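Putative lipoprotein (Bacteroides thetaiotaomicron, PDB 4Q1Z) is of unknown function but is a two-domain DUF4876-family protein, probably held at the membrane as a lipoprotein. Local coordinates at residues Ser106-Tyr115 with Val307-Asn315; Pro279-Thr287 with Asn296-Ile304. All coordinates share one frame; numbering follows the deposited sequence.

Interaction 1 of 2, residues Ser106-Tyr115 with Val307-Asn315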
loop_
_atom_site.group_PDB
_atom_site.type_symbol
_atom_site.label_atom_id
_atom_site.label_comp_id
_atom_site.label_asym_id
_atom_site.label_seq_id
_atom_site.Cartn_x
_atom_site.Cartn_y
_atom_site.Cartn_z
ATOM N N SER A 106 3.568 1.894 -7.265
ATOM C CA SER A 106 3.559 2.489 -5.921
ATOM C C SER A 106 4.136 1.447 -4.943
ATOM O O SER A 106 3.615 0.340 -4.845
ATOM C CB SER A 106 2.170 2.950 -5.520
ATOM O OG SER A 106 2.298 3.828 -4.418
ATOM N N PRO A 107 5.294 1.744 -4.324
ATOM C CA PRO A 107 5.988 0.736 -3.510
ATOM C C PRO A 107 5.220 0.057 -2.336
ATOM O O PRO A 107 5.309 -1.179 -2.202
ATOM C CB PRO A 107 7.181 1.522 -2.965
ATOM C CG PRO A 107 6.832 2.984 -3.168
ATOM C CD PRO A 107 6.087 2.986 -4.421
ATOM N N LEU A 108 4.557 0.829 -1.440
ATOM C CA LEU A 108 3.893 0.235 -0.283
ATOM C C LEU A 108 2.488 0.747 -0.205
ATOM O O LEU A 108 2.260 1.915 0.123
ATOM C CB LEU A 108 4.698 0.530 0.986
ATOM C CG LEU A 108 4.198 -0.119 2.273
ATOM C CD1 LEU A 108 4.369 -1.615 2.236
ATOM C CD2 LEU A 108 4.812 0.562 3.482
ATOM N N ILE A 109 1.528 -0.123 -0.550
ATOM C CA ILE A 109 0.123 0.303 -0.667
ATOM C C ILE A 109 -0.851 -0.502 0.198
ATOM O O ILE A 109 -0.524 -1.596 0.676
ATOM C CB ILE A 109 -0.333 0.294 -2.176
ATOM C CG1 ILE A 109 0.020 -1.005 -2.956
ATOM C CG2 ILE A 109 0.214 1.505 -2.914
ATOM C CD1 ILE A 109 -0.968 -2.228 -2.850
ATOM N N PHE A 110 -2.064 0.069 0.377
ATOM C CA PHE A 110 -3.237 -0.532 1.033
ATOM C C PHE A 110 -3.822 -1.517 0.040
ATOM O O PHE A 110 -4.333 -1.096 -1.001
ATOM C CB PHE A 110 -4.271 0.558 1.405
ATOM C CG PHE A 110 -4.019 1.302 2.702
ATOM C CD1 PHE A 110 -4.214 0.676 3.935
ATOM C CD2 PHE A 110 -3.662 2.648 2.693
ATOM C CE1 PHE A 110 -3.995 1.371 5.133
ATOM C CE2 PHE A 110 -3.440 3.337 3.887
ATOM C CZ PHE A 110 -3.603 2.696 5.099
ATOM N N LYS A 111 -3.682 -2.811 0.296
ATOM C CA LYS A 111 -4.154 -3.854 -0.634
ATOM C C LYS A 111 -5.677 -4.173 -0.454
ATOM O O LYS A 111 -6.416 -4.356 -1.430
ATOM C CB LYS A 111 -3.299 -5.123 -0.427
ATOM C CG LYS A 111 -3.529 -6.225 -1.434
ATOM C CD LYS A 111 -2.599 -7.393 -1.153
ATOM C CE LYS A 111 -3.173 -8.709 -1.592
ATOM N NZ LYS A 111 -4.424 -9.032 -0.875
ATOM N N GLU A 112 -6.101 -4.318 0.804
ATOM C CA GLU A 112 -7.457 -4.670 1.186
ATOM C C GLU A 112 -7.755 -3.990 2.492
ATOM O O GLU A 112 -6.875 -3.962 3.361
ATOM C CB GLU A 112 -7.592 -6.207 1.305
ATOM C CG GLU A 112 -8.988 -6.699 1.687
ATOM C CD GLU A 112 -9.571 -7.801 0.819
ATOM O OE1 GLU A 112 -8.837 -8.356 -0.031
ATOM O OE2 GLU A 112 -10.779 -8.091 0.974
ATOM N N ILE A 113 -8.989 -3.431 2.627
ATOM C CA ILE A 113 -9.480 -2.746 3.830
ATOM C C ILE A 113 -10.933 -3.179 4.136
ATOM O O ILE A 113 -11.792 -3.164 3.245
ATOM C CB ILE A 113 -9.365 -1.173 3.705
ATOM C CG1 ILE A 113 -7.919 -0.710 3.348
ATOM C CG2 ILE A 113 -9.880 -0.480 4.983
ATOM C CD1 ILE A 113 -7.749 0.788 2.943
ATOM N N TYR A 114 -11.203 -3.550 5.408
ATOM C CA TYR A 114 -12.543 -3.916 5.864
ATOM C C TYR A 114 -12.846 -3.085 7.102
ATOM O O TYR A 114 -12.101 -3.157 8.069
ATOM C CB TYR A 114 -12.647 -5.420 6.089
ATOM C CG TYR A 114 -13.912 -5.880 6.782
ATOM C CD1 TYR A 114 -15.173 -5.490 6.318
ATOM C CD2 TYR A 114 -13.858 -6.770 7.848
ATOM C CE1 TYR A 114 -16.340 -5.951 6.926
ATOM C CE2 TYR A 114 -15.014 -7.219 8.469
ATOM C CZ TYR A 114 -16.251 -6.796 8.016
ATOM O OH TYR A 114 -17.381 -7.249 8.645
ATOM N N TYR A 115 -13.899 -2.238 7.043
ATOM C CA TYR A 115 -14.211 -1.250 8.096
ATOM C C TYR A 115 -15.676 -1.134 8.571
ATOM O O TYR A 115 -15.909 -0.481 9.596
ATOM C CB TYR A 115 -13.821 0.163 7.575
ATOM C CG TYR A 115 -14.520 0.595 6.292
ATOM C CD1 TYR A 115 -15.816 1.111 6.318
ATOM C CD2 TYR A 115 -13.864 0.543 5.060
ATOM C CE1 TYR A 115 -16.477 1.467 5.146
ATOM C CE2 TYR A 115 -14.505 0.931 3.883
ATOM C CZ TYR A 115 -15.811 1.406 3.933
ATOM O OH TYR A 115 -16.471 1.806 2.793
ATOM N N VAL A 307 3.516 10.925 2.733
ATOM C CA VAL A 307 2.511 9.910 2.503
ATOM C C VAL A 307 2.935 8.893 1.394
ATOM O O VAL A 307 3.240 9.261 0.268
ATOM C CB VAL A 307 1.108 10.540 2.257
ATOM C CG1 VAL A 307 0.043 9.466 2.076
ATOM C CG2 VAL A 307 0.719 11.449 3.417
ATOM N N LEU A 308 2.908 7.598 1.767
ATOM C CA LEU A 308 3.207 6.421 0.948
ATOM C C LEU A 308 1.929 5.941 0.228
ATOM O O LEU A 308 2.000 5.586 -0.959
ATOM C CB LEU A 308 3.792 5.311 1.842
ATOM C CG LEU A 308 5.212 5.522 2.358
ATOM C CD1 LEU A 308 5.593 4.459 3.335
ATOM C CD2 LEU A 308 6.212 5.524 1.229
ATOM N N ASP A 309 0.758 5.943 0.946
ATOM C CA ASP A 309 -0.547 5.618 0.362
ATOM C C ASP A 309 -1.681 6.250 1.179
ATOM O O ASP A 309 -1.585 6.340 2.399
ATOM C CB ASP A 309 -0.774 4.088 0.195
ATOM C CG ASP A 309 -1.916 3.659 -0.762
ATOM O OD1 ASP A 309 -2.245 4.421 -1.692
ATOM O OD2 ASP A 309 -2.399 2.524 -0.634
ATOM N N ALA A 310 -2.762 6.645 0.491
ATOM C CA ALA A 310 -3.980 7.222 1.058
ATOM C C ALA A 310 -5.215 6.638 0.398
ATOM O O ALA A 310 -5.230 6.446 -0.811
ATOM C CB ALA A 310 -3.969 8.726 0.890
ATOM N N VAL A 311 -6.238 6.302 1.196
ATOM C CA VAL A 311 -7.516 5.741 0.719
ATOM C C VAL A 311 -8.677 6.518 1.345
ATOM O O VAL A 311 -8.855 6.505 2.572
ATOM C CB VAL A 311 -7.660 4.208 0.978
ATOM C CG1 VAL A 311 -8.980 3.662 0.409
ATOM C CG2 VAL A 311 -6.475 3.445 0.404
ATOM N N GLU A 312 -9.494 7.151 0.495
ATOM C CA GLU A 312 -10.676 7.901 0.937
ATOM C C GLU A 312 -11.914 7.031 0.868
ATOM O O GLU A 312 -12.513 6.921 -0.199
ATOM C CB GLU A 312 -10.877 9.176 0.084
ATOM C CG GLU A 312 -12.062 10.036 0.490
ATOM C CD GLU A 312 -11.692 11.321 1.200
ATOM O OE1 GLU A 312 -10.934 12.116 0.601
ATOM O OE2 GLU A 312 -12.180 11.551 2.333
ATOM N N ALA A 313 -12.342 6.454 2.006
ATOM C CA ALA A 313 -13.611 5.722 1.993
ATOM C C ALA A 313 -14.682 6.636 2.563
ATOM O O ALA A 313 -14.391 7.524 3.392
ATOM C CB ALA A 313 -13.527 4.402 2.745
ATOM N N VAL A 314 -15.905 6.506 2.004
ATOM C CA VAL A 314 -17.083 7.316 2.330
ATOM C C VAL A 314 -18.332 6.416 2.385
ATOM O O VAL A 314 -18.260 5.233 2.032
ATOM C CB VAL A 314 -17.287 8.494 1.334
ATOM C CG1 VAL A 314 -16.169 9.542 1.425
ATOM C CG2 VAL A 314 -17.493 7.997 -0.093
ATOM N N ASN A 315 -19.463 6.994 2.856
ATOM C CA ASN A 315 -20.775 6.369 3.048
ATOM C C ASN A 315 -21.283 5.669 1.801
ATOM O O ASN A 315 -21.691 4.521 1.878
ATOM C CB ASN A 315 -21.816 7.423 3.475
ATOM C CG ASN A 315 -21.522 8.233 4.710
ATOM O OD1 ASN A 315 -20.440 8.789 4.901
ATOM N ND2 ASN A 315 -22.528 8.397 5.532
HETATM O O HOH W 1 0.540 6.240 -3.108
HETATM O O HOH W 2 -18.994 2.749 2.804
#

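Interaction 2 of 2, residues Pro279-Thr287 with Asn296-Ile304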
loop_
_atom_site.group_PDB
_atom_site.type_symbol
_atom_site.label_atom_id
_atom_site.label_comp_id
_atom_site.label_asym_id
_atom_site.label_seq_id
_atom_site.Cartn_x
_atom_site.Cartn_y
_atom_site.Cartn_z
ATOM N N PRO A 279 3.955 15.667 16.313
ATOM C CA PRO A 279 2.655 16.370 16.443
ATOM C C PRO A 279 2.210 16.625 17.897
ATOM O O PRO A 279 1.309 17.435 18.141
ATOM C CB PRO A 279 1.678 15.430 15.723
ATOM C CG PRO A 279 2.292 14.065 15.885
ATOM C CD PRO A 279 3.778 14.324 15.719
ATOM N N VAL A 280 2.856 15.955 18.861
ATOM C CA VAL A 280 2.536 16.067 20.283
ATOM C C VAL A 280 3.257 17.273 20.903
ATOM O O VAL A 280 2.612 18.089 21.552
ATOM C CB VAL A 280 2.878 14.741 21.001
ATOM C CG1 VAL A 280 2.717 14.853 22.518
ATOM C CG2 VAL A 280 2.030 13.594 20.436
ATOM N N ASN A 281 4.569 17.398 20.699
ATOM C CA ASN A 281 5.358 18.457 21.321
ATOM C C ASN A 281 5.620 19.647 20.413
ATOM O O ASN A 281 5.845 20.742 20.933
ATOM C CB ASN A 281 6.684 17.902 21.832
ATOM C CG ASN A 281 6.489 16.751 22.764
ATOM O OD1 ASN A 281 5.887 16.892 23.831
ATOM N ND2 ASN A 281 6.842 15.558 22.298
ATOM N N ASP A 282 5.638 19.451 19.080
ATOM C CA ASP A 282 5.826 20.585 18.176
ATOM C C ASP A 282 4.435 21.178 17.875
ATOM O O ASP A 282 3.602 20.512 17.239
ATOM C CB ASP A 282 6.593 20.187 16.890
ATOM C CG ASP A 282 6.848 21.329 15.920
ATOM O OD1 ASP A 282 6.675 22.504 16.322
ATOM O OD2 ASP A 282 7.214 21.051 14.763
ATOM N N GLU A 283 4.186 22.413 18.388
ATOM C CA GLU A 283 2.909 23.135 18.267
ATOM C C GLU A 283 2.638 23.491 16.805
ATOM O O GLU A 283 1.483 23.625 16.410
ATOM C CB GLU A 283 2.885 24.389 19.175
ATOM C CG GLU A 283 2.450 24.129 20.618
ATOM C CD GLU A 283 2.478 25.308 21.584
ATOM O OE1 GLU A 283 1.976 26.400 21.226
ATOM O OE2 GLU A 283 2.990 25.137 22.714
ATOM N N ASN A 284 3.696 23.567 15.982
ATOM C CA ASN A 284 3.565 23.834 14.549
ATOM C C ASN A 284 2.991 22.623 13.811
ATOM O O ASN A 284 2.508 22.783 12.687
ATOM C CB ASN A 284 4.921 24.216 13.960
ATOM C CG ASN A 284 5.482 25.494 14.534
ATOM O OD1 ASN A 284 4.866 26.559 14.468
ATOM N ND2 ASN A 284 6.674 25.420 15.105
HETATM N N MSE A 285 3.081 21.401 14.421
HETATM C CA MSE A 285 2.613 20.132 13.850
HETATM C C MSE A 285 1.222 19.725 14.370
HETATM O O MSE A 285 0.755 18.618 14.079
HETATM C CB MSE A 285 3.628 19.003 14.084
HETATM C CG MSE A 285 4.758 18.961 13.029
HETATM SE SE MSE A 285 4.267 19.402 11.148
HETATM C CE MSE A 285 5.292 20.893 10.975
ATOM N N LYS A 286 0.552 20.610 15.115
ATOM C CA LYS A 286 -0.786 20.287 15.591
ATOM C C LYS A 286 -1.690 21.515 15.554
ATOM O O LYS A 286 -1.204 22.634 15.716
ATOM C CB LYS A 286 -0.774 19.643 16.977
ATOM C CG LYS A 286 -0.149 20.489 18.082
ATOM C CD LYS A 286 -0.703 20.033 19.375
ATOM C CE LYS A 286 0.328 19.959 20.426
ATOM N NZ LYS A 286 -0.277 19.444 21.686
ATOM N N THR A 287 -3.001 21.305 15.310
ATOM C CA THR A 287 -3.971 22.402 15.236
ATOM C C THR A 287 -5.413 21.967 15.576
ATOM O O THR A 287 -5.802 20.794 15.429
ATOM C CB THR A 287 -3.948 23.038 13.811
ATOM O OG1 THR A 287 -4.872 24.128 13.755
ATOM C CG2 THR A 287 -4.271 22.029 12.685
ATOM N N ASN A 296 -11.116 22.392 21.544
ATOM C CA ASN A 296 -9.912 21.945 22.246
ATOM C C ASN A 296 -9.436 20.591 21.650
ATOM O O ASN A 296 -8.552 19.919 22.203
ATOM C CB ASN A 296 -10.174 21.860 23.756
ATOM C CG ASN A 296 -10.271 23.218 24.424
ATOM O OD1 ASN A 296 -9.284 23.967 24.521
ATOM N ND2 ASN A 296 -11.468 23.576 24.887
ATOM N N VAL A 297 -10.009 20.225 20.491
ATOM C CA VAL A 297 -9.679 18.997 19.782
ATOM C C VAL A 297 -8.606 19.361 18.741
ATOM O O VAL A 297 -8.811 20.208 17.872
ATOM C CB VAL A 297 -10.934 18.284 19.201
ATOM C CG1 VAL A 297 -10.556 16.983 18.523
ATOM C CG2 VAL A 297 -11.961 18.013 20.310
ATOM N N TYR A 298 -7.430 18.756 18.932
ATOM C CA TYR A 298 -6.194 18.924 18.201
ATOM C C TYR A 298 -5.993 17.783 17.249
ATOM O O TYR A 298 -6.291 16.619 17.573
ATOM C CB TYR A 298 -4.998 19.047 19.166
ATOM C CG TYR A 298 -4.872 20.431 19.763
ATOM C CD1 TYR A 298 -4.184 21.441 19.095
ATOM C CD2 TYR A 298 -5.485 20.750 20.972
ATOM C CE1 TYR A 298 -4.104 22.730 19.614
ATOM C CE2 TYR A 298 -5.415 22.038 21.503
ATOM C CZ TYR A 298 -4.720 23.028 20.822
ATOM O OH TYR A 298 -4.642 24.311 21.339
ATOM N N TYR A 299 -5.511 18.139 16.039
ATOM C CA TYR A 299 -5.249 17.213 14.945
ATOM C C TYR A 299 -3.801 17.277 14.572
ATOM O O TYR A 299 -3.150 18.303 14.804
ATOM C CB TYR A 299 -6.170 17.534 13.766
ATOM C CG TYR A 299 -7.629 17.383 14.156
ATOM C CD1 TYR A 299 -8.146 16.142 14.538
ATOM C CD2 TYR A 299 -8.465 18.492 14.248
ATOM C CE1 TYR A 299 -9.463 16.007 14.955
ATOM C CE2 TYR A 299 -9.796 18.360 14.632
ATOM C CZ TYR A 299 -10.291 17.111 14.967
ATOM O OH TYR A 299 -11.599 16.957 15.328
ATOM N N ALA A 300 -3.253 16.160 14.105
ATOM C CA ALA A 300 -1.818 16.124 13.763
ATOM C C ALA A 300 -1.630 16.524 12.340
ATOM O O ALA A 300 -2.364 16.062 11.469
ATOM C CB ALA A 300 -1.244 14.733 13.999
ATOM N N LYS A 301 -0.668 17.416 12.099
ATOM C CA LYS A 301 -0.344 17.901 10.757
ATOM C C LYS A 301 0.552 16.888 10.094
ATOM O O LYS A 301 1.715 16.751 10.459
ATOM C CB LYS A 301 0.287 19.305 10.788
ATOM C CG LYS A 301 -0.717 20.400 11.098
ATOM C CD LYS A 301 -0.018 21.740 11.041
ATOM C CE LYS A 301 -0.675 22.753 11.955
ATOM N NZ LYS A 301 0.018 24.066 11.938
ATOM N N ILE A 302 -0.023 16.124 9.163
ATOM C CA ILE A 302 0.697 15.087 8.430
ATOM C C ILE A 302 1.202 15.674 7.102
ATOM O O ILE A 302 0.378 15.962 6.230
ATOM C CB ILE A 302 -0.200 13.833 8.230
ATOM C CG1 ILE A 302 -0.571 13.191 9.606
ATOM C CG2 ILE A 302 0.440 12.810 7.259
ATOM C CD1 ILE A 302 -1.821 12.383 9.591
ATOM N N PRO A 303 2.537 15.854 6.910
ATOM C CA PRO A 303 3.030 16.357 5.618
ATOM C C PRO A 303 2.664 15.413 4.472
ATOM O O PRO A 303 2.990 14.213 4.489
ATOM C CB PRO A 303 4.551 16.444 5.840
ATOM C CG PRO A 303 4.686 16.606 7.334
ATOM C CD PRO A 303 3.664 15.620 7.828
ATOM N N ILE A 304 1.949 15.964 3.488
ATOM C CA ILE A 304 1.514 15.286 2.259
ATOM C C ILE A 304 2.732 14.614 1.543
ATOM O O ILE A 304 2.598 13.525 0.983
ATOM C CB ILE A 304 0.781 16.332 1.359
ATOM C CG1 ILE A 304 -0.697 16.469 1.784
ATOM C CG2 ILE A 304 0.917 16.052 -0.134
ATOM C CD1 ILE A 304 -1.380 17.795 1.308
#

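Interaction 1 of 2, residues Ser106-Tyr115 with Val307-Asn315
The F110 ring has the carboxylate oxygen OD2 of D309 at its edge, close to the ring plane, while V311 CG2 comes up obliquely, 3.7 Å from F110 CD2. With the ring and carboxylate planes 39° apart, OD2 approaches the edge and not the face. The second ring, that of Y115, has a water at its edge, in plane, and A313 CB meets it obliquely, 3.8 Å from Y115 CE2; so small a side chain suits a place beside a large ring. That water lies 2.7 Å from Y115 OH and donates to V314 O, so it bridges the phenol and the facing backbone.

The one direct hydrogen bond between the segments runs from F110 N to D309 OD2, 2.7 Å long and almost straight at 177°, and it uses the anti lone pair of OD2. With CG opposite the backbone N (chi1 -163°), the D309 carboxylate reaches across to the other strand, a reach for which a short acidic side chain is well suited. OD2 also forms a salt bridge with R347, a pairing likely to favour the charged form of this buried acid. Branched aliphatics fill in alongside: I113 CD1 and V311 CG2 meet tip to tip at 3.9 Å, and L108 CD2 lies 4.0 Å from L308 CD1. Near these leucines a second water bonds to S106 OG and donates to L308 O.

F110 also packs on Y266 and I268 of strand 265-269, the sheet neighbour of 307-312. Classic beta bulges interrupt both strands, 108-114 at K111 and E112 facing E133, 307-312 at L308 and D309 facing I268. Strand 307-312 is outermost in the large mixed sheet and 108-114 lies far across its order, yet their side chains meet without a backbone ladder, consistent with a sheet curled over a shared core.

Interaction 2 of 2, residues Pro279-Thr287 with Asn296-Ile304
K301 meets the 279-287 segment with both its backbone and its side chain. Its N donates to M285 O at 2.7 Å (171°), and its NZ reaches N284 O at 2.9 Å, coming from above the carbonyl plane. Beyond CG the lysine chain is extended, which carries the ammonium past M285 to that carbonyl; on the way CE packs 3.7 Å from T287 CG2, the methyl of a beta-branched residue at home in a strand. The side chain of M285, a selenomethionine, crosses that of K301 at about a right angle, with SE 4.0 Å from K301 CB. Were K301 cut back to an alanine, N284 O would probably lose its ammonium donor and D168 its salt-bridge partner, with a gap opened beside T287 CG2.

These contacts belong to an antiparallel beta hairpin. T287 and Y299 form a hydrogen-bonded pair, joined by T287 N to Y299 O and Y299 N to T287 O; K286 and A300 form the adjoining non-hydrogen-bonded pair. On the face of that second pair, P279 CB touches A300 CB at 3.5 Å, and K286 CD lies 3.8 Å from Y298 CD1, while K286 NZ goes on to G247 O.

Further out, the 3-10 turn at 283-285 presents N284 O and M285 O to the lysine. It is shaped by D282, whose OD1 accepts from N284 N in an Asx turn, and whose O accepts from M285 N.

From the N terminus, the chain first builds the seven-stranded sheet of the N-terminal domain, ending with strand 95-105, and then enters the second domain at 106-115. Nearly two hundred residues later 307-315 comes back to this entry strand, and interaction 1 closes that long loop near the centre of the chain. Interaction 2 is nested within it: 279-287 and 296-304 close a connection of only eight residues, at the edge of a small three-stranded sheet that also includes 172-175. The two contact centres lie about 22 Å apart, yet strand 299-303 leads directly into 307-312, and I302 CG2 packs against V307 CG2 at 4.1 Å, joining the small sheet to the large one.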